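Side-chain contacts in bifunctional autolysin (Staphylococcus aureus subsp. aureus Mu50, PDB 6FXO), which probably cleaves the glycan strands of cell-wall peptidoglycan as the family 73 N-acetylglucosaminidase of the major staphylococcal autolysin: residues A[61-66]-A[215-220]; A[89-94]-A[170-175]; A[194-197]-A[201-204]. All coordinates share one frame; numbering follows the deposited sequence.

Contact 1. Residues A[61-66]-A[215-220]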
# COMPACT_ATOMS: atom_id res chain seq x y z
N LYS A 61 3.91 12.53 4.79
CA LYS A 61 4.53 12.52 3.47
C LYS A 61 4.64 11.10 2.87
O LYS A 61 4.89 10.99 1.70
CB LYS A 61 5.91 13.22 3.41
CG LYS A 61 6.99 12.73 4.41
CD LYS A 61 8.26 13.66 4.39
CE LYS A 61 9.42 13.20 5.27
NZ LYS A 61 10.62 14.13 5.25
N TYR A 62 4.42 10.01 3.67
CA TYR A 62 4.55 8.71 3.06
C TYR A 62 3.55 8.38 1.98
O TYR A 62 3.76 7.39 1.29
CB TYR A 62 4.93 7.57 4.09
CG TYR A 62 6.39 7.59 4.53
CD1 TYR A 62 6.87 8.56 5.39
CD2 TYR A 62 7.32 6.68 4.01
CE1 TYR A 62 8.21 8.65 5.72
CE2 TYR A 62 8.70 6.74 4.35
CZ TYR A 62 9.12 7.71 5.20
OH TYR A 62 10.43 7.71 5.61
N GLN A 63 2.44 9.21 1.84
CA GLN A 63 1.44 8.97 0.82
C GLN A 63 2.04 9.31 -0.54
O GLN A 63 1.49 8.94 -1.56
CB GLN A 63 0.12 9.73 1.05
CG GLN A 63 0.14 11.26 1.03
CD GLN A 63 -1.12 11.66 1.78
OE1 GLN A 63 -2.28 11.64 1.19
NE2 GLN A 63 -0.91 12.02 3.13
N PHE A 64 3.10 10.08 -0.52
CA PHE A 64 3.83 10.47 -1.74
C PHE A 64 5.03 9.54 -2.03
O PHE A 64 5.75 9.75 -3.00
CB PHE A 64 4.22 11.91 -1.76
CG PHE A 64 3.16 12.88 -1.32
CD1 PHE A 64 1.96 13.05 -2.06
CD2 PHE A 64 3.32 13.59 -0.15
CE1 PHE A 64 1.00 13.88 -1.60
CE2 PHE A 64 2.32 14.45 0.29
CZ PHE A 64 1.17 14.59 -0.43
N LEU A 65 5.29 8.57 -1.13
CA LEU A 65 6.41 7.67 -1.39
C LEU A 65 6.08 6.81 -2.67
O LEU A 65 4.97 6.31 -2.78
CB LEU A 65 6.65 6.69 -0.18
CG LEU A 65 7.70 5.59 -0.32
CD1 LEU A 65 9.17 6.17 -0.03
CD2 LEU A 65 7.35 4.32 0.51
N ARG A 66 7.02 6.61 -3.60
CA ARG A 66 6.72 5.79 -4.75
C ARG A 66 6.87 4.29 -4.47
O ARG A 66 7.93 3.78 -4.15
CB ARG A 66 7.60 6.19 -5.98
CG ARG A 66 7.36 7.58 -6.59
CD ARG A 66 6.21 7.70 -7.64
NE ARG A 66 6.56 6.95 -8.85
CZ ARG A 66 6.99 7.47 -10.00
NH1 ARG A 66 7.14 8.78 -10.13
NH2 ARG A 66 7.32 6.68 -11.01
N ASP A 215 -9.55 10.22 4.36
CA ASP A 215 -8.39 9.98 5.19
C ASP A 215 -7.64 8.71 4.81
O ASP A 215 -6.58 8.44 5.40
CB ASP A 215 -8.74 9.97 6.71
CG ASP A 215 -8.95 11.37 7.25
OD1 ASP A 215 -7.96 12.17 7.25
OD2 ASP A 215 -10.07 11.66 7.73
N TRP A 216 -8.17 7.96 3.85
CA TRP A 216 -7.50 6.72 3.44
C TRP A 216 -5.98 6.81 3.05
O TRP A 216 -5.32 5.84 3.37
CB TRP A 216 -8.25 6.19 2.23
CG TRP A 216 -7.76 4.76 1.77
CD1 TRP A 216 -8.23 3.54 2.18
CD2 TRP A 216 -6.67 4.49 0.84
NE1 TRP A 216 -7.51 2.51 1.57
CE2 TRP A 216 -6.54 3.08 0.74
CE3 TRP A 216 -5.83 5.31 0.08
CZ2 TRP A 216 -5.60 2.48 -0.09
CZ3 TRP A 216 -4.93 4.73 -0.79
CH2 TRP A 216 -4.82 3.32 -0.87
N ALA A 217 -5.44 7.89 2.36
CA ALA A 217 -4.01 7.87 2.04
C ALA A 217 -3.28 8.26 3.31
O ALA A 217 -2.11 7.85 3.51
CB ALA A 217 -3.61 8.82 0.84
N ASN A 218 -3.91 9.12 4.12
CA ASN A 218 -3.27 9.53 5.38
C ASN A 218 -3.15 8.34 6.38
O ASN A 218 -2.14 8.17 7.05
CB ASN A 218 -4.03 10.66 6.13
CG ASN A 218 -4.29 11.91 5.37
OD1 ASN A 218 -3.40 12.40 4.67
ND2 ASN A 218 -5.46 12.57 5.53
N ILE A 219 -4.18 7.51 6.44
CA ILE A 219 -4.10 6.40 7.36
C ILE A 219 -3.04 5.45 6.90
O ILE A 219 -2.19 5.07 7.70
CB ILE A 219 -5.48 5.73 7.48
CG1 ILE A 219 -6.39 6.55 8.37
CG2 ILE A 219 -5.39 4.27 7.97
CD1 ILE A 219 -7.76 5.97 8.22
N ASN A 220 -3.08 5.09 5.55
CA ASN A 220 -2.12 4.20 5.03
C ASN A 220 -0.70 4.81 5.10
O ASN A 220 0.27 4.06 5.24
CB ASN A 220 -2.58 3.70 3.68
CG ASN A 220 -3.84 2.84 3.87
OD1 ASN A 220 -3.67 1.71 4.30
ND2 ASN A 220 -5.13 3.29 3.59

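Contact 2. Residues A[89-94]-A[170-175]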
# COMPACT_ATOMS: atom_id res chain seq x y z
N GLU A 89 8.88 -15.28 9.32
CA GLU A 89 9.84 -14.87 10.31
C GLU A 89 11.11 -14.49 9.59
O GLU A 89 11.66 -13.42 9.82
CB GLU A 89 10.08 -16.08 11.24
CG GLU A 89 10.37 -15.77 12.70
CD GLU A 89 11.71 -16.31 13.18
OE1 GLU A 89 11.74 -17.45 13.68
OE2 GLU A 89 12.72 -15.59 13.04
N ASN A 90 11.56 -15.35 8.69
CA ASN A 90 12.76 -15.02 7.96
C ASN A 90 12.29 -14.66 6.58
O ASN A 90 11.16 -14.22 6.43
CB ASN A 90 13.79 -16.17 7.98
CG ASN A 90 15.07 -15.73 8.66
OD1 ASN A 90 15.16 -15.74 9.89
ND2 ASN A 90 16.11 -15.31 7.94
N GLN A 91 13.11 -14.89 5.58
CA GLN A 91 12.84 -14.61 4.18
C GLN A 91 12.66 -13.21 3.71
O GLN A 91 11.79 -12.91 2.89
CB GLN A 91 11.71 -15.52 3.58
CG GLN A 91 10.42 -15.80 4.38
CD GLN A 91 10.48 -17.09 5.18
OE1 GLN A 91 10.85 -17.11 6.35
NE2 GLN A 91 10.13 -18.19 4.54
N GLY A 92 13.49 -12.30 4.22
CA GLY A 92 13.35 -10.93 3.78
C GLY A 92 14.01 -10.97 2.41
O GLY A 92 13.89 -10.06 1.60
N ALA A 93 14.71 -12.08 2.18
CA ALA A 93 15.42 -12.39 0.99
C ALA A 93 14.43 -12.77 -0.02
O ALA A 93 14.53 -12.34 -1.16
CB ALA A 93 16.35 -13.56 1.26
N ALA A 94 13.45 -13.59 0.39
CA ALA A 94 12.46 -13.96 -0.61
C ALA A 94 11.72 -12.70 -0.99
O ALA A 94 11.28 -12.53 -2.13
CB ALA A 94 11.50 -14.98 -0.04
N ASP A 170 4.67 -24.80 -1.90
CA ASP A 170 4.90 -25.80 -0.86
C ASP A 170 5.77 -25.29 0.28
O ASP A 170 5.88 -25.94 1.32
CB ASP A 170 5.51 -27.09 -1.47
CG ASP A 170 6.81 -26.90 -2.24
OD1 ASP A 170 6.74 -26.74 -3.48
OD2 ASP A 170 7.88 -26.93 -1.61
N THR A 171 6.37 -24.11 0.10
CA THR A 171 7.22 -23.52 1.13
C THR A 171 6.96 -22.03 1.21
O THR A 171 6.47 -21.44 0.24
CB THR A 171 8.70 -23.77 0.79
OG1 THR A 171 8.85 -25.09 0.28
CG2 THR A 171 9.60 -23.59 1.99
N VAL A 172 7.29 -21.42 2.34
CA VAL A 172 7.07 -19.98 2.50
C VAL A 172 7.80 -19.02 1.56
O VAL A 172 7.21 -18.03 1.15
CB VAL A 172 7.31 -19.60 3.98
CG1 VAL A 172 6.85 -18.17 4.24
CG2 VAL A 172 6.60 -20.58 4.91
N SER A 173 9.07 -19.30 1.21
CA SER A 173 9.75 -18.37 0.31
C SER A 173 9.07 -18.36 -1.04
O SER A 173 9.04 -17.35 -1.73
CB SER A 173 11.22 -18.76 0.14
OG SER A 173 11.77 -18.28 -1.07
N LYS A 174 8.51 -19.51 -1.37
CA LYS A 174 7.78 -19.81 -2.60
C LYS A 174 6.42 -19.13 -2.65
O LYS A 174 6.08 -18.56 -3.69
CB LYS A 174 7.61 -21.34 -2.77
CG LYS A 174 8.88 -22.08 -3.22
CD LYS A 174 8.71 -23.62 -3.20
CE LYS A 174 9.94 -24.36 -3.71
NZ LYS A 174 9.79 -25.85 -3.67
N ALA A 175 5.62 -19.19 -1.55
CA ALA A 175 4.33 -18.53 -1.65
C ALA A 175 4.60 -17.06 -1.86
O ALA A 175 3.86 -16.36 -2.55
CB ALA A 175 3.53 -18.74 -0.37

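Contact 3. Residues A[194-197]-A[201-204]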
# COMPACT_ATOMS: atom_id res chain seq x y z
N THR A 194 1.44 6.12 -5.71
CA THR A 194 1.67 6.64 -4.37
C THR A 194 0.32 6.58 -3.78
O THR A 194 -0.65 6.65 -4.52
CB THR A 194 2.05 8.11 -4.38
OG1 THR A 194 1.10 8.80 -5.21
CG2 THR A 194 3.45 8.33 -4.81
N LEU A 195 0.25 6.50 -2.46
CA LEU A 195 -1.09 6.43 -1.87
C LEU A 195 -1.99 7.69 -2.23
O LEU A 195 -3.17 7.58 -2.20
CB LEU A 195 -1.07 6.25 -0.31
CG LEU A 195 -0.12 5.15 0.28
CD1 LEU A 195 0.20 5.40 1.69
CD2 LEU A 195 -0.65 3.75 0.10
N TYR A 196 -1.41 8.82 -2.56
CA TYR A 196 -2.20 9.94 -2.87
C TYR A 196 -2.84 9.72 -4.29
O TYR A 196 -4.03 9.96 -4.46
CB TYR A 196 -1.32 11.20 -2.91
CG TYR A 196 -2.08 12.50 -2.98
CD1 TYR A 196 -2.48 13.04 -4.21
CD2 TYR A 196 -2.39 13.21 -1.83
CE1 TYR A 196 -3.19 14.25 -4.27
CE2 TYR A 196 -3.09 14.41 -1.89
CZ TYR A 196 -3.48 14.92 -3.11
OH TYR A 196 -4.15 16.11 -3.13
N LYS A 197 -2.06 9.23 -5.27
CA LYS A 197 -2.59 9.00 -6.59
C LYS A 197 -3.67 7.93 -6.48
O LYS A 197 -4.66 8.01 -7.23
CB LYS A 197 -1.50 8.60 -7.59
CG LYS A 197 -0.55 9.77 -8.03
CD LYS A 197 0.76 9.19 -8.67
CE LYS A 197 1.72 10.11 -9.45
NZ LYS A 197 3.06 9.47 -9.83
N ASN A 201 -6.15 10.37 -7.53
CA ASN A 201 -5.85 10.22 -8.94
C ASN A 201 -5.59 11.57 -9.62
O ASN A 201 -6.40 11.91 -10.47
CB ASN A 201 -7.01 9.56 -9.66
CG ASN A 201 -6.63 8.94 -10.98
OD1 ASN A 201 -6.08 9.62 -11.86
ND2 ASN A 201 -6.97 7.70 -11.24
N PRO A 202 -4.52 12.33 -9.32
CA PRO A 202 -4.40 13.58 -10.06
C PRO A 202 -4.40 13.47 -11.65
O PRO A 202 -4.87 14.44 -12.22
CB PRO A 202 -3.13 14.22 -9.47
CG PRO A 202 -3.05 13.62 -8.03
CD PRO A 202 -3.59 12.23 -8.17
N ALA A 203 -3.89 12.41 -12.37
CA ALA A 203 -3.98 12.48 -13.83
C ALA A 203 -5.45 12.50 -14.32
O ALA A 203 -5.77 13.18 -15.29
CB ALA A 203 -3.24 11.31 -14.47
N HIS A 204 -6.34 11.74 -13.63
CA HIS A 204 -7.75 11.67 -13.97
C HIS A 204 -8.57 11.80 -12.68
O HIS A 204 -9.06 10.78 -12.17
CB HIS A 204 -8.10 10.40 -14.77
CG HIS A 204 -7.10 10.09 -15.82
ND1 HIS A 204 -7.11 10.72 -17.05
CD2 HIS A 204 -5.97 9.35 -15.77
CE1 HIS A 204 -6.01 10.37 -17.72
NE2 HIS A 204 -5.31 9.54 -16.96

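Contact 1. Residues A[61-66]-A[215-220]
Q63, in the 3-10 turn 61-64, and A217, in the first turn of helix 216-231, mark the closest backbone approach, with their CA atoms 5.7 Å apart. Both CB atoms point toward the opposite segment and pack side by side, Q63 CB to A217 CB at 3.8 Å. Beyond CG the glutamine chain runs extended and reaches N218, whose side chain lies alongside it. Q63 NE2 donates to N218 OD1 at 3.0 Å; the N-H...O angle of 166° is nearly straight, and the donor sits in the carbonyl plane of the asparagine, as does the acceptor in the amide plane of Q63. The two amides are nevertheless turned 71° against each other, so they meet through one N-H and one oxygen and do not stack. The other end of the glutamine amide, OE1, rests against the methyl of A217, with OE1 to CB at 3.1 Å. The first torsion of Q63 (chi1 64°) sets CG between the backbone N and the carbonyl carbon; there CG lies 3.7 Å above the F64 ring, over its centre. N218 passes the polar connection on: its ND2 donates to D215 OD1 at 3.1 Å, meeting the carboxylate from the anti side. Q63 NE2 also bonds to L60 O, while L54 of helix 51-56 touches both Q63 and N218. Two carbonyl acceptors thus hold the Q63 nitrogen and fix the rotation of its amide. This buried Gln-Asn amide bond ties the loop after helix 51-56 to the N-terminal turn of helix 216-231. The chemistry implies a directional relay, Q63 to N218 to D215, in which the carboxylate would be expected to polarise the asparagine amide and perhaps strengthen that bond.

Contact 2. Residues A[89-94]-A[170-175]
Q91 and V172, together with A94 and S173, carry the packing between the N-termini of helices 92-102 and 172-180, where the CA atoms of A94 and S173 come within 5.3 Å. This is helix-start packing, with Q91 and T171 at the two N-cap positions. The contacts across the interface are van der Waals in kind. The side chains of Q91 and V172 cross at about a right angle, and as modelled the nitrogen end of the glutamine amide does the touching: Q91 NE2 is 3.2 Å from V172 CB and 3.3 Å from V172 CG1. Which end of the amide faces the valine is doubtful, since OE1 sits beside N90 O, another acceptor, and takes a weak bond from N90 N. A bend at the second torsion of Q91 (chi2 -95°) folds the amide back from an extended course and sets it across the valine. Next to it the A94 methyl points toward S173 and meets the hydroxyl, A94 CB to S173 OG at 3.5 Å. The serine oxygen lies anti to its own backbone nitrogen (chi1 156°), which carries it to the methyl.

The polar bonds lie inside each segment or lead to neighbours. K174 NZ forms a salt bridge to D170 OD2 at 3.0 Å, approaching the syn lone pair of OD2, and T171 OG1 donates to the same oxygen at 2.8 Å from above the carboxylate plane. Together these two bonds hold the D170 carboxylate.

The surroundings are mostly helical: Q91 and A94 both also touch I176 of helix 172-180, while the loop residue H144 lies against V172, and helix 75-82 flanks segment 89-94, where its N79 side chain receives G92 N and its I75 packs on A93.

Contact 3. Residues A[194-197]-A[201-204]
The short helix 195-200 ends here, with P202 folded back onto Y196 and K197 of its first turn. At the exit N201 takes positive phi (47°), the left-handed region, which turns the chain out of the helix. N201 N still donates to K197 O at 2.8 Å, but the bond is weak, with an N-H...O angle of only 128°; the same oxygen also accepts from Q192 NE2. P202 then supplies the apolar contact by two ring carbons. Its CG approaches the edge of the Y196 ring, in the ring plane, 3.8 Å from CE1; Y196 CG lies opposite its backbone N (chi1 -169°), which swings that edge to the proline. P202 CD lies 3.7 Å from K197 CA and 3.9 Å from K197 CG, the proline and lysine side chains crossing at about a right angle.

Each end has its own side-chain bond. T194 is the N-cap: its OG1 accepts from K197 N at 3.2 Å. N201 OD1 accepts from H204 N at 2.8 Å, an Asx motif that closes the turn after the helix, although H204 itself is poorly ordered.

Y196 OH bonds to M49 O and Y243 OH; K197 NZ hydrogen-bonds N193 OD1 and forms a salt bridge with D239. Around helix 195-200, P241 of strand 237-242 touches both Y196 and P202, helix 51-56 packs against the tyrosine, and helix 216-231 against L195.

Contacts 1 and 3 are neighbours, their centres 11 Å apart, and they touch: Q63 O lies 3.1 Å from Y196 N, a probable hydrogen bond. Helices 195-200 and 216-231 follow one another in sequence, so the turn of contact 3 precedes the helix start of contact 1. Contact 2 stands apart in a separate helical region, its centre 27 Å from contact 1 and 32 Å from contact 3. Along the chain, segment 61-66 comes first, both segments of contact 2 follow, then contact 3, and finally 215-220. Contact 1 therefore joins the loop between helices 51-56 and 75-82 to the start of helix 216-231, 149 residues further along.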